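Local coordinates for metallo-carboxypeptidase (Pseudomonas aeruginosa, PDB 4A39), which is a zinc-dependent enzyme of the M14 peptidase family that probably removes residues from the C-terminal ends of peptides or proteins, at residues 20-24 and 225-229; 208-212 and 383-387; 240-244 and 329-335; 349-354 and 364-369. One frame throughout, in Å; residues are numbered along the deposited sequence.

Interaction 1: residues 20-24 and 225-229; sequences FDSGN and AFHGN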
loop_
_atom_site.group_PDB
_atom_site.type_symbol
_atom_site.label_atom_id
_atom_site.label_comp_id
_atom_site.label_asym_id
_atom_site.label_seq_id
_atom_site.Cartn_x
_atom_site.Cartn_y
_atom_site.Cartn_z
ATOM N N PHE A 20 -17.133 -10.775 2.422
ATOM C CA PHE A 20 -15.989 -11.051 3.281
ATOM C C PHE A 20 -15.020 -9.871 3.313
ATOM O O PHE A 20 -15.180 -8.898 2.573
ATOM C CB PHE A 20 -15.268 -12.324 2.810
ATOM C CG PHE A 20 -15.011 -12.371 1.328
ATOM C CD1 PHE A 20 -14.020 -11.581 0.748
ATOM C CD2 PHE A 20 -15.772 -13.200 0.507
ATOM C CE1 PHE A 20 -13.793 -11.619 -0.629
ATOM C CE2 PHE A 20 -15.554 -13.245 -0.869
ATOM C CZ PHE A 20 -14.562 -12.453 -1.439
ATOM N N ASP A 21 -14.018 -9.971 4.181
ATOM C CA ASP A 21 -13.006 -8.930 4.357
ATOM C C ASP A 21 -12.409 -8.460 3.026
ATOM O O ASP A 21 -11.818 -9.252 2.294
ATOM C CB ASP A 21 -11.894 -9.467 5.263
ATOM C CG ASP A 21 -10.894 -8.401 5.668
ATOM O OD1 ASP A 21 -10.527 -7.567 4.817
ATOM O OD2 ASP A 21 -10.462 -8.412 6.841
ATOM N N SER A 22 -12.567 -7.167 2.740
ATOM C CA SER A 22 -12.068 -6.510 1.523
ATOM C C SER A 22 -12.789 -6.920 0.247
ATOM O O SER A 22 -12.348 -6.601 -0.860
ATOM C CB SER A 22 -10.554 -6.728 1.347
ATOM O OG SER A 22 -10.242 -8.013 0.839
ATOM N N GLY A 23 -13.904 -7.623 0.396
ATOM C CA GLY A 23 -14.655 -8.028 -0.775
ATOM C C GLY A 23 -15.281 -6.840 -1.488
ATOM O O GLY A 23 -15.696 -5.868 -0.856
ATOM N N ASN A 24 -15.330 -6.910 -2.813
ATOM C CA ASN A 24 -15.945 -5.853 -3.610
ATOM C C ASN A 24 -16.352 -6.331 -4.996
ATOM O O ASN A 24 -15.504 -6.635 -5.843
ATOM C CB ASN A 24 -15.011 -4.645 -3.768
ATOM C CG ASN A 24 -15.658 -3.510 -4.559
ATOM O OD1 ASN A 24 -16.347 -3.748 -5.552
ATOM N ND2 ASN A 24 -15.427 -2.274 -4.128
ATOM N N ALA A 225 -10.216 -0.762 4.236
ATOM C CA ALA A 225 -9.700 -2.054 3.800
ATOM C C ALA A 225 -10.748 -3.148 3.989
ATOM O O ALA A 225 -11.070 -3.878 3.052
ATOM C CB ALA A 225 -8.427 -2.398 4.569
ATOM N N PHE A 226 -11.295 -3.245 5.196
ATOM C CA PHE A 226 -12.302 -4.259 5.486
ATOM C C PHE A 226 -13.507 -4.176 4.548
ATOM O O PHE A 226 -14.039 -5.202 4.117
ATOM C CB PHE A 226 -12.780 -4.129 6.935
ATOM C CG PHE A 226 -13.855 -5.105 7.297
ATOM C CD1 PHE A 226 -13.549 -6.441 7.535
ATOM C CD2 PHE A 226 -15.183 -4.697 7.363
ATOM C CE1 PHE A 226 -14.557 -7.362 7.834
ATOM C CE2 PHE A 226 -16.196 -5.606 7.659
ATOM C CZ PHE A 226 -15.882 -6.940 7.893
ATOM N N HIS A 227 -13.943 -2.961 4.234
ATOM C CA HIS A 227 -15.105 -2.786 3.367
ATOM C C HIS A 227 -14.831 -2.876 1.876
ATOM O O HIS A 227 -15.731 -2.674 1.058
ATOM C CB HIS A 227 -15.807 -1.468 3.686
ATOM C CG HIS A 227 -16.648 -1.532 4.923
ATOM N ND1 HIS A 227 -16.341 -0.838 6.073
ATOM C CD2 HIS A 227 -17.756 -2.258 5.203
ATOM C CE1 HIS A 227 -17.225 -1.136 7.010
ATOM N NE2 HIS A 227 -18.092 -1.995 6.509
ATOM N N GLY A 228 -13.593 -3.192 1.517
ATOM C CA GLY A 228 -13.258 -3.305 0.110
ATOM C C GLY A 228 -13.281 -1.985 -0.640
ATOM O O GLY A 228 -13.556 -1.959 -1.837
ATOM N N ASN A 229 -12.999 -0.895 0.069
ATOM C CA ASN A 229 -12.953 0.443 -0.519
ATOM C C ASN A 229 -11.650 0.579 -1.296
ATOM O O ASN A 229 -10.731 -0.223 -1.127
ATOM C CB ASN A 229 -12.927 1.525 0.568
ATOM C CG ASN A 229 -14.304 2.008 0.983
ATOM O OD1 ASN A 229 -14.414 2.956 1.771
ATOM N ND2 ASN A 229 -15.352 1.379 0.469
#

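Interaction 2: residues 208-212 and 383-387; sequences LLEKA and LVDEL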
loop_
_atom_site.group_PDB
_atom_site.type_symbol
_atom_site.label_atom_id
_atom_site.label_comp_id
_atom_site.label_asym_id
_atom_site.label_seq_id
_atom_site.Cartn_x
_atom_site.Cartn_y
_atom_site.Cartn_z
ATOM N N LEU A 208 21.704 0.397 12.379
ATOM C CA LEU A 208 20.593 1.329 12.251
ATOM C C LEU A 208 19.889 1.621 13.572
ATOM O O LEU A 208 19.614 2.775 13.894
ATOM C CB LEU A 208 19.571 0.798 11.240
ATOM C CG LEU A 208 18.282 1.613 11.066
ATOM C CD1 LEU A 208 18.618 3.048 10.688
ATOM C CD2 LEU A 208 17.413 0.969 9.996
ATOM N N LEU A 209 19.608 0.575 14.343
ATOM C CA LEU A 209 18.902 0.743 15.604
ATOM C C LEU A 209 19.744 1.270 16.760
ATOM O O LEU A 209 19.212 1.577 17.827
ATOM C CB LEU A 209 18.217 -0.573 15.983
ATOM C CG LEU A 209 17.166 -0.994 14.946
ATOM C CD1 LEU A 209 16.586 -2.345 15.319
ATOM C CD2 LEU A 209 16.067 0.063 14.864
ATOM N N GLU A 210 21.054 1.373 16.561
ATOM C CA GLU A 210 21.908 1.920 17.608
ATOM C C GLU A 210 21.735 3.435 17.575
ATOM O O GLU A 210 21.994 4.125 18.564
ATOM C CB GLU A 210 23.384 1.574 17.366
ATOM C CG GLU A 210 23.768 0.138 17.680
ATOM C CD GLU A 210 25.256 -0.124 17.495
ATOM O OE1 GLU A 210 25.769 0.095 16.376
ATOM O OE2 GLU A 210 25.913 -0.550 18.468
ATOM N N LYS A 211 21.276 3.944 16.435
ATOM C CA LYS A 211 21.094 5.377 16.255
ATOM C C LYS A 211 19.657 5.816 15.996
ATOM O O LYS A 211 19.352 7.004 16.069
ATOM C CB LYS A 211 21.983 5.857 15.109
ATOM C CG LYS A 211 23.447 5.516 15.320
ATOM C CD LYS A 211 24.298 5.826 14.103
ATOM C CE LYS A 211 25.753 5.470 14.378
ATOM N NZ LYS A 211 26.640 5.813 13.235
ATOM N N ALA A 212 18.770 4.871 15.707
ATOM C CA ALA A 212 17.390 5.240 15.429
ATOM C C ALA A 212 16.339 4.257 15.916
ATOM O O ALA A 212 16.615 3.075 16.110
ATOM C CB ALA A 212 17.217 5.461 13.932
ATOM N N LEU A 383 22.063 5.436 5.205
ATOM C CA LEU A 383 21.848 6.876 5.317
ATOM C C LEU A 383 21.652 7.420 6.729
ATOM O O LEU A 383 21.579 8.633 6.911
ATOM C CB LEU A 383 20.617 7.282 4.499
ATOM C CG LEU A 383 20.452 6.764 3.071
ATOM C CD1 LEU A 383 19.146 7.298 2.503
ATOM C CD2 LEU A 383 21.628 7.199 2.215
ATOM N N VAL A 384 21.568 6.540 7.722
ATOM C CA VAL A 384 21.314 6.984 9.091
ATOM C C VAL A 384 22.134 8.177 9.593
ATOM O O VAL A 384 21.578 9.088 10.210
ATOM C CB VAL A 384 21.451 5.808 10.094
ATOM C CG1 VAL A 384 22.911 5.483 10.341
ATOM C CG2 VAL A 384 20.736 6.156 11.391
ATOM N N ASP A 385 23.437 8.190 9.326
ATOM C CA ASP A 385 24.285 9.291 9.786
ATOM C C ASP A 385 24.086 10.599 9.020
ATOM O O ASP A 385 24.613 11.642 9.420
ATOM C CB ASP A 385 25.764 8.899 9.707
ATOM C CG ASP A 385 26.100 7.709 10.581
ATOM O OD1 ASP A 385 25.677 7.699 11.753
ATOM O OD2 ASP A 385 26.797 6.788 10.099
ATOM N N GLU A 386 23.329 10.546 7.928
ATOM C CA GLU A 386 23.093 11.730 7.100
ATOM C C GLU A 386 21.708 12.352 7.279
ATOM O O GLU A 386 21.463 13.461 6.809
ATOM C CB GLU A 386 23.277 11.370 5.622
ATOM C CG GLU A 386 24.647 10.820 5.272
ATOM C CD GLU A 386 24.709 10.272 3.860
ATOM O OE1 GLU A 386 24.354 11.005 2.912
ATOM O OE2 GLU A 386 25.120 9.104 3.696
ATOM N N LEU A 387 20.805 11.643 7.948
ATOM C CA LEU A 387 19.446 12.148 8.140
ATOM C C LEU A 387 19.358 13.448 8.933
ATOM O O LEU A 387 18.449 14.254 8.711
ATOM C CB LEU A 387 18.576 11.067 8.787
ATOM C CG LEU A 387 18.388 9.840 7.889
ATOM C CD1 LEU A 387 17.637 8.760 8.646
ATOM C CD2 LEU A 387 17.639 10.235 6.622
#

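Interaction 3: residues 240-244 and 329-335; sequences NRAWL and LALACNF. With GEM ((2-guanidinoethylmercapto)succinic acid), chain D.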
loop_
_atom_site.group_PDB
_atom_site.type_symbol
_atom_site.label_atom_id
_atom_site.label_comp_id
_atom_site.label_asym_id
_atom_site.label_seq_id
_atom_site.Cartn_x
_atom_site.Cartn_y
_atom_site.Cartn_z
ATOM N N ASN A 240 -5.280 10.971 2.429
ATOM C CA ASN A 240 -4.077 11.660 2.004
ATOM C C ASN A 240 -4.316 13.057 1.448
ATOM O O ASN A 240 -3.495 13.590 0.698
ATOM C CB ASN A 240 -3.265 10.823 1.019
ATOM C CG ASN A 240 -1.793 11.163 1.083
ATOM O OD1 ASN A 240 -1.265 11.437 2.164
ATOM N ND2 ASN A 240 -1.122 11.148 -0.056
ATOM N N ARG A 241 -5.451 13.639 1.821
ATOM C CA ARG A 241 -5.793 15.007 1.446
ATOM C C ARG A 241 -6.271 15.687 2.732
ATOM O O ARG A 241 -6.811 16.791 2.697
ATOM C CB ARG A 241 -6.919 15.039 0.406
ATOM C CG ARG A 241 -6.544 14.472 -0.954
ATOM C CD ARG A 241 -5.499 15.323 -1.654
ATOM N NE ARG A 241 -5.196 14.789 -2.979
ATOM C CZ ARG A 241 -4.474 13.693 -3.194
ATOM N NH1 ARG A 241 -3.966 13.013 -2.172
ATOM N NH2 ARG A 241 -4.281 13.256 -4.433
ATOM N N ALA A 242 -6.059 15.017 3.866
ATOM C CA ALA A 242 -6.503 15.543 5.156
ATOM C C ALA A 242 -5.382 15.961 6.096
ATOM O O ALA A 242 -5.625 16.205 7.277
ATOM C CB ALA A 242 -7.384 14.512 5.856
ATOM N N TRP A 243 -4.160 16.071 5.589
ATOM C CA TRP A 243 -3.058 16.429 6.469
ATOM C C TRP A 243 -2.917 17.906 6.808
ATOM O O TRP A 243 -2.312 18.257 7.820
ATOM C CB TRP A 243 -1.755 15.861 5.912
ATOM C CG TRP A 243 -1.754 14.366 5.996
ATOM C CD1 TRP A 243 -2.504 13.503 5.246
ATOM C CD2 TRP A 243 -1.041 13.558 6.942
ATOM N NE1 TRP A 243 -2.306 12.211 5.669
ATOM C CE2 TRP A 243 -1.414 12.214 6.708
ATOM C CE3 TRP A 243 -0.127 13.838 7.966
ATOM C CZ2 TRP A 243 -0.905 11.153 7.459
ATOM C CZ3 TRP A 243 0.381 12.780 8.716
ATOM C CH2 TRP A 243 -0.010 11.455 8.458
ATOM N N LEU A 244 -3.483 18.773 5.982
ATOM C CA LEU A 244 -3.401 20.198 6.259
ATOM C C LEU A 244 -4.461 20.568 7.294
ATOM O O LEU A 244 -4.247 21.444 8.134
ATOM C CB LEU A 244 -3.613 21.000 4.972
ATOM C CG LEU A 244 -3.338 22.502 5.034
ATOM C CD1 LEU A 244 -1.907 22.752 5.508
ATOM C CD2 LEU A 244 -3.563 23.106 3.653
ATOM N N LEU A 329 0.294 20.759 0.209
ATOM C CA LEU A 329 0.607 20.368 1.582
ATOM C C LEU A 329 -0.458 19.526 2.277
ATOM O O LEU A 329 -0.313 19.189 3.451
ATOM C CB LEU A 329 0.932 21.605 2.431
ATOM C CG LEU A 329 2.306 22.235 2.167
ATOM C CD1 LEU A 329 2.451 23.515 2.974
ATOM C CD2 LEU A 329 3.409 21.247 2.540
ATOM N N ALA A 330 -1.518 19.175 1.556
ATOM C CA ALA A 330 -2.575 18.345 2.126
ATOM C C ALA A 330 -2.127 16.883 2.128
ATOM O O ALA A 330 -2.697 16.053 2.838
ATOM C CB ALA A 330 -3.861 18.499 1.322
ATOM N N LEU A 331 -1.109 16.576 1.324
ATOM C CA LEU A 331 -0.560 15.219 1.243
ATOM C C LEU A 331 0.410 14.987 2.392
ATOM O O LEU A 331 1.177 15.876 2.752
ATOM C CB LEU A 331 0.187 15.008 -0.076
ATOM C CG LEU A 331 -0.644 14.822 -1.349
ATOM C CD1 LEU A 331 -1.522 16.040 -1.602
ATOM C CD2 LEU A 331 0.309 14.593 -2.518
ATOM N N ALA A 332 0.385 13.781 2.952
ATOM C CA ALA A 332 1.247 13.427 4.076
ATOM C C ALA A 332 2.735 13.638 3.819
ATOM O O ALA A 332 3.439 14.206 4.654
ATOM C CB ALA A 332 0.996 11.978 4.486
ATOM N N CYS A 333 3.224 13.172 2.676
ATOM C CA CYS A 333 4.644 13.318 2.367
ATOM C C CYS A 333 5.095 14.765 2.486
ATOM O O CYS A 333 6.048 15.079 3.197
ATOM C CB CYS A 333 4.938 12.809 0.954
ATOM S SG CYS A 333 6.668 12.944 0.483
ATOM N N ASN A 334 4.397 15.651 1.792
ATOM C CA ASN A 334 4.739 17.062 1.813
ATOM C C ASN A 334 4.517 17.735 3.163
ATOM O O ASN A 334 5.372 18.489 3.632
ATOM C CB ASN A 334 3.955 17.770 0.717
ATOM C CG ASN A 334 4.372 17.308 -0.663
ATOM O OD1 ASN A 334 5.396 17.743 -1.190
ATOM N ND2 ASN A 334 3.599 16.399 -1.245
ATOM N N PHE A 335 3.380 17.457 3.793
ATOM C CA PHE A 335 3.080 18.060 5.086
ATOM C C PHE A 335 4.087 17.683 6.162
ATOM O O PHE A 335 4.597 18.552 6.868
ATOM C CB PHE A 335 1.675 17.670 5.557
ATOM C CG PHE A 335 1.321 18.222 6.910
ATOM C CD1 PHE A 335 1.627 17.512 8.068
ATOM C CD2 PHE A 335 0.721 19.473 7.030
ATOM C CE1 PHE A 335 1.341 18.040 9.329
ATOM C CE2 PHE A 335 0.431 20.010 8.286
ATOM C CZ PHE A 335 0.743 19.290 9.436
HETATM C C8 GEM D . -0.731 9.981 -4.243
HETATM S S7 GEM D . 0.408 9.637 -2.853
HETATM C C6 GEM D . 1.742 10.838 -3.209
HETATM C C5 GEM D . 1.925 11.169 -4.693
HETATM N N3 GEM D . 0.804 11.984 -5.180
HETATM C C1 GEM D . 1.029 13.235 -5.579
HETATM N N4 GEM D . 2.262 13.732 -5.519
HETATM N N2 GEM D . 0.032 13.992 -6.026
HETATM C C9 GEM D . -2.116 10.399 -3.745
HETATM O O14 GEM D . -2.268 10.555 -2.512
HETATM O O15 GEM D . -3.000 10.553 -4.613
HETATM C C10 GEM D . -0.833 8.774 -5.178
HETATM C C11 GEM D . -1.401 7.545 -4.463
HETATM O O12 GEM D . -0.752 6.478 -4.549
HETATM O O13 GEM D . -2.484 7.694 -3.860
HETATM O O HOH W 1 1.900 11.402 0.717
#

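Interaction 4: residues 349-354 and 364-369; sequences MPFKDH and WSGARS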
loop_
_atom_site.group_PDB
_atom_site.type_symbol
_atom_site.label_atom_id
_atom_site.label_comp_id
_atom_site.label_asym_id
_atom_site.label_seq_id
_atom_site.Cartn_x
_atom_site.Cartn_y
_atom_site.Cartn_z
ATOM N N MET A 349 4.307 1.422 -5.317
ATOM C CA MET A 349 4.488 0.100 -5.912
ATOM C C MET A 349 3.352 -0.080 -6.918
ATOM O O MET A 349 2.233 0.391 -6.701
ATOM C CB MET A 349 4.440 -0.984 -4.839
ATOM C CG MET A 349 5.658 -1.001 -3.925
ATOM S SD MET A 349 5.388 -2.092 -2.514
ATOM C CE MET A 349 4.447 -0.980 -1.429
ATOM N N PRO A 350 3.621 -0.777 -8.028
ATOM C CA PRO A 350 2.620 -1.002 -9.076
ATOM C C PRO A 350 1.582 -2.098 -8.873
ATOM O O PRO A 350 1.859 -3.120 -8.251
ATOM C CB PRO A 350 3.481 -1.291 -10.294
ATOM C CG PRO A 350 4.589 -2.116 -9.695
ATOM C CD PRO A 350 4.927 -1.342 -8.421
ATOM N N PHE A 351 0.386 -1.867 -9.412
ATOM C CA PHE A 351 -0.672 -2.873 -9.379
ATOM C C PHE A 351 -0.402 -3.829 -10.538
ATOM O O PHE A 351 -0.919 -4.946 -10.565
ATOM C CB PHE A 351 -2.060 -2.250 -9.580
ATOM C CG PHE A 351 -2.674 -1.718 -8.321
ATOM C CD1 PHE A 351 -2.401 -0.424 -7.890
ATOM C CD2 PHE A 351 -3.513 -2.516 -7.558
ATOM C CE1 PHE A 351 -2.958 0.065 -6.712
ATOM C CE2 PHE A 351 -4.078 -2.038 -6.375
ATOM C CZ PHE A 351 -3.799 -0.743 -5.951
ATOM N N LYS A 352 0.391 -3.366 -11.503
ATOM C CA LYS A 352 0.755 -4.156 -12.681
ATOM C C LYS A 352 2.020 -4.936 -12.320
ATOM O O LYS A 352 2.007 -5.720 -11.374
ATOM C CB LYS A 352 0.994 -3.224 -13.882
ATOM C CG LYS A 352 -0.264 -2.483 -14.342
ATOM C CD LYS A 352 0.044 -1.441 -15.405
ATOM C CE LYS A 352 -1.224 -0.727 -15.869
ATOM N NZ LYS A 352 -0.915 0.306 -16.902
ATOM N N ASP A 353 3.107 -4.729 -13.059
ATOM C CA ASP A 353 4.371 -5.408 -12.765
ATOM C C ASP A 353 5.417 -4.307 -12.660
ATOM O O ASP A 353 5.136 -3.153 -12.980
ATOM C CB ASP A 353 4.743 -6.360 -13.918
ATOM C CG ASP A 353 5.781 -7.420 -13.523
ATOM O OD1 ASP A 353 6.365 -7.354 -12.425
ATOM O OD2 ASP A 353 6.018 -8.337 -14.340
ATOM N N HIS A 354 6.600 -4.655 -12.167
ATOM C CA HIS A 354 7.711 -3.711 -12.104
ATOM C C HIS A 354 8.423 -4.131 -13.384
ATOM O O HIS A 354 9.239 -5.050 -13.375
ATOM C CB HIS A 354 8.586 -3.987 -10.877
ATOM C CG HIS A 354 9.771 -3.077 -10.758
ATOM N ND1 HIS A 354 11.069 -3.544 -10.746
ATOM C CD2 HIS A 354 9.856 -1.731 -10.625
ATOM C CE1 HIS A 354 11.902 -2.528 -10.609
ATOM N NE2 HIS A 354 11.190 -1.417 -10.533
ATOM N N TRP A 364 3.517 -7.684 -9.984
ATOM C CA TRP A 364 3.997 -7.246 -8.675
ATOM C C TRP A 364 3.155 -8.048 -7.685
ATOM O O TRP A 364 1.960 -8.276 -7.916
ATOM C CB TRP A 364 3.805 -5.738 -8.483
ATOM C CG TRP A 364 4.510 -5.219 -7.258
ATOM C CD1 TRP A 364 3.930 -4.765 -6.109
ATOM C CD2 TRP A 364 5.929 -5.146 -7.046
ATOM N NE1 TRP A 364 4.896 -4.418 -5.194
ATOM C CE2 TRP A 364 6.131 -4.641 -5.742
ATOM C CE3 TRP A 364 7.049 -5.461 -7.832
ATOM C CZ2 TRP A 364 7.412 -4.441 -5.200
ATOM C CZ3 TRP A 364 8.323 -5.262 -7.296
ATOM C CH2 TRP A 364 8.490 -4.755 -5.989
ATOM N N SER A 365 3.776 -8.461 -6.586
ATOM C CA SER A 365 3.125 -9.318 -5.601
ATOM C C SER A 365 3.357 -8.938 -4.147
ATOM O O SER A 365 4.137 -8.044 -3.833
ATOM C CB SER A 365 3.661 -10.726 -5.788
ATOM O OG SER A 365 5.052 -10.716 -5.494
ATOM N N GLY A 366 2.686 -9.665 -3.258
ATOM C CA GLY A 366 2.864 -9.425 -1.842
ATOM C C GLY A 366 4.301 -9.736 -1.463
ATOM O O GLY A 366 4.915 -9.007 -0.686
ATOM N N ALA A 367 4.849 -10.813 -2.021
ATOM C CA ALA A 367 6.223 -11.209 -1.715
ATOM C C ALA A 367 7.252 -10.167 -2.143
ATOM O O ALA A 367 8.201 -9.884 -1.405
ATOM C CB ALA A 367 6.538 -12.553 -2.365
ATOM N N ARG A 368 7.073 -9.595 -3.331
ATOM C CA ARG A 368 8.008 -8.583 -3.807
ATOM C C ARG A 368 7.845 -7.294 -2.995
ATOM O O ARG A 368 8.806 -6.553 -2.804
ATOM C CB ARG A 368 7.805 -8.336 -5.306
ATOM C CG ARG A 368 8.214 -9.545 -6.148
ATOM C CD ARG A 368 7.793 -9.419 -7.603
ATOM N NE ARG A 368 8.687 -8.576 -8.390
ATOM C CZ ARG A 368 8.483 -8.285 -9.670
ATOM N NH1 ARG A 368 7.414 -8.768 -10.291
ATOM N NH2 ARG A 368 9.350 -7.525 -10.334
ATOM N N SER A 369 6.634 -7.044 -2.505
ATOM C CA SER A 369 6.369 -5.866 -1.682
ATOM C C SER A 369 7.118 -6.032 -0.359
ATOM O O SER A 369 7.741 -5.095 0.139
ATOM C CB SER A 369 4.866 -5.732 -1.420
ATOM O OG SER A 369 4.157 -5.541 -2.637
#

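Interaction 1: residues 20-24 and 225-229
Asn24 and Gly228 meet through one straight side-chain bond. The carboxamide ND2 of Asn24 gives its hydrogen to Gly228 O at 3.0 Å, and the acceptor lies in the amide plane. CG of Asn24 is anti to the backbone N (chi1 -178°), which carries the amide across to the glycine carbonyl. OD1 of the same amide accepts from Arg41 N, so both ends of the group are held and its rotation is fixed. A second bond runs between backbones: Ser22 N donates to Phe226 O at 2.8 Å. Beside it Ser22 CA approaches Ala225 O at 3.2 Å, a CA-H...O contact. The side chain of Asp21 crosses that of Phe226 with carboxylate and ring planes 72° apart. OD2 of Asp21 sits at the ring edge, 3.7 Å from Phe226 CD1. Its main polar partner is Arg128 N. Ser22 OG is hydrogen-bonded to His53 ND1. Gly228 CA packs closely against two carbonyl oxygens, Ser22 O at 3.6 Å and Gly23 O at 3.7 Å. Residues 20-23 form a type II beta turn, closed by Gly23 N on Phe20 O. Facing it, Gly228 ends helix 222-226 in a Schellman motif. The contact is thus a beta turn docked on a helix C-terminus, joining the N-terminal domain to the zinc carboxypeptidase domain.

Interaction 2: residues 208-212 and 383-387
This is a small packing contact with a salt bridge at its solvent edge. It joins the last turn of helix 203-211 to the segment after helix 366-383, far from the zinc site. Val384 is the apolar centre. Val384 CG2 lies 3.8 Å from Leu208 CD1 and 3.9 Å from Lys211 CB, while Ala212 CB is a more distant neighbour of Val384 CG2 at 4.4 Å. CG2 is anti to the backbone N of Val384, and CG1 stands between that N and the carbonyl carbon (chi1 76°). This points CG2 at Leu208 and Lys211 CB and leaves Val384 CG1 against Lys211 CD, 4.0 Å away. The lysine chain crosses the valine at about a right angle and stays extended beyond CG. Lys211 NZ reaches Asp385 OD1 at 2.6 Å, on the syn lone pair of that oxygen. Asp385 OD2 is farther from Lys211 NZ, at 3.3 Å, so the grip is one-sided. Lys211 CD also lies 3.3 Å from Asp385 OD1, so the carboxylate rests along the end of the lysine chain. Beneath the pair, Val384 and Ala212 both touch Leu171 of strand 171-177. The last turn of helix 203-211 and the segment just after helix 366-383 thus pack side by side on the central sheet, as in the alpha/beta/alpha fold of zinc carboxypeptidases.

Interaction 3: residues 240-244 and 329-335
Ala332 CB sits over the face of the Trp243 indole, 3.5 Å from the centroid of the five-membered ring, in a CH-pi contact. This is the tight part of the contact. CG of Trp243 lies beside its backbone N (chi1 -68°), which lays the ring across the start of helix 332-340. The ring's NE1 is held by Gln179. Trp243 N donates to Ala330 O at 3.1 Å, and Trp243 O lies over the Phe335 ring, offset toward its rim. The Trp243 and Phe335 side chains cross at about a right angle. Asn240 joins the buried core to the ligand. Asn240 OD1 takes Ala332 N at 3.0 Å, from above the carbonyl plane, and also accepts from Gln179. Asn240 ND2 gives a nearly straight bond to O14 of the inhibitor (2-guanidinoethylmercapto)succinic acid, at 2.8 Å, and another to a water that also accepts from Cys333 N. Arg241 meets the same carboxylate edge-on: Arg241 NH1 binds inhibitor O14 and Arg241 NH2 binds inhibitor O15, each at 3.0 Å. NH1 also donates to Asn240 O, which steadies the guanidinium. Leu331 lies alongside the arginine, with CD1 over one guanidinium face and Leu331 CD2 3.4 Å from inhibitor C1. The outer side is looser. Exposed Leu244 touches the partly exposed Leu329 and Ala330 only at longer range, Leu244 CD1 being 4.3 Å from Leu329 CB. In the fold, Trp243 also packs on Val254 and Val257 of helix 252-264. Asn240 and Ala332 rest on strand 268-275, whose His273 binds zinc, so the contact lies between two helices and the sheet.

Interaction 4: residues 349-354 and 364-369
Trp364 lays one face of its indole against Pro350, whose CD stands 4.1 Å from the centroid of the five-membered ring in a CH-pi contact. Arg368 CB lies against the opposite face, offset toward the rim, so the ring sits between proline and arginine. CG of Trp364 is anti to the backbone N (chi1 -170°), and this sends the indole in between the two. Met349 comes to the ring edge: its SD is 4.7 Å from the same centroid, a Met-aromatic contact. Trp364 NE1 has two weak bonds, to Met349 SD at 3.6 Å and to Ser369 OG. That hydroxyl in turn donates to Ser365 O, which also takes Ser369 N from the opposite face of its plane. At the six-membered ring, His354 CB touches Trp364 CE3 at 3.7 Å. The backbone adds one nearly straight bond, Trp364 N to Lys352 O at 2.8 Å. Asp353 and Arg368 form a salt bridge, Arg368 NH1 to Asp353 OD1 at 2.8 Å, with carboxylate and guanidinium planes 88° apart. The same OD1 accepts His354 N, while OD2 is held by Glu359 N. Arg368 NH2 pairs with Glu312. Ser365 caps the helix by accepting Arg368 N. The arginine therefore has two acidic partners in a buried place, and Asp353 has several donors. Both charges are probably well compensated where the end of strand 343-350, next to Glu348, meets the start of helix 366-383.

Overall arrangement
From the N terminus, residues 20-24 come first, in the loop after strand 15-17. Interaction 1 closes a loop of 200 residues onto the end of helix 222-226 and so ties the N-terminal domain to the catalytic one. Interaction 2 opens at 208-212, before that loop has closed, so the two cross. It ends near the C terminus, and interactions 3 and 4 fall within its span, one after the other. Interaction 3 joins the 240-244 loop to helix 332-340 at the inhibitor pocket. Strand 343-350 follows and leads into interaction 4, a short loop back to helix 366-383. Interactions 1 and 2 lie on opposite sides of the chain's centre, their own centres 38 Å apart.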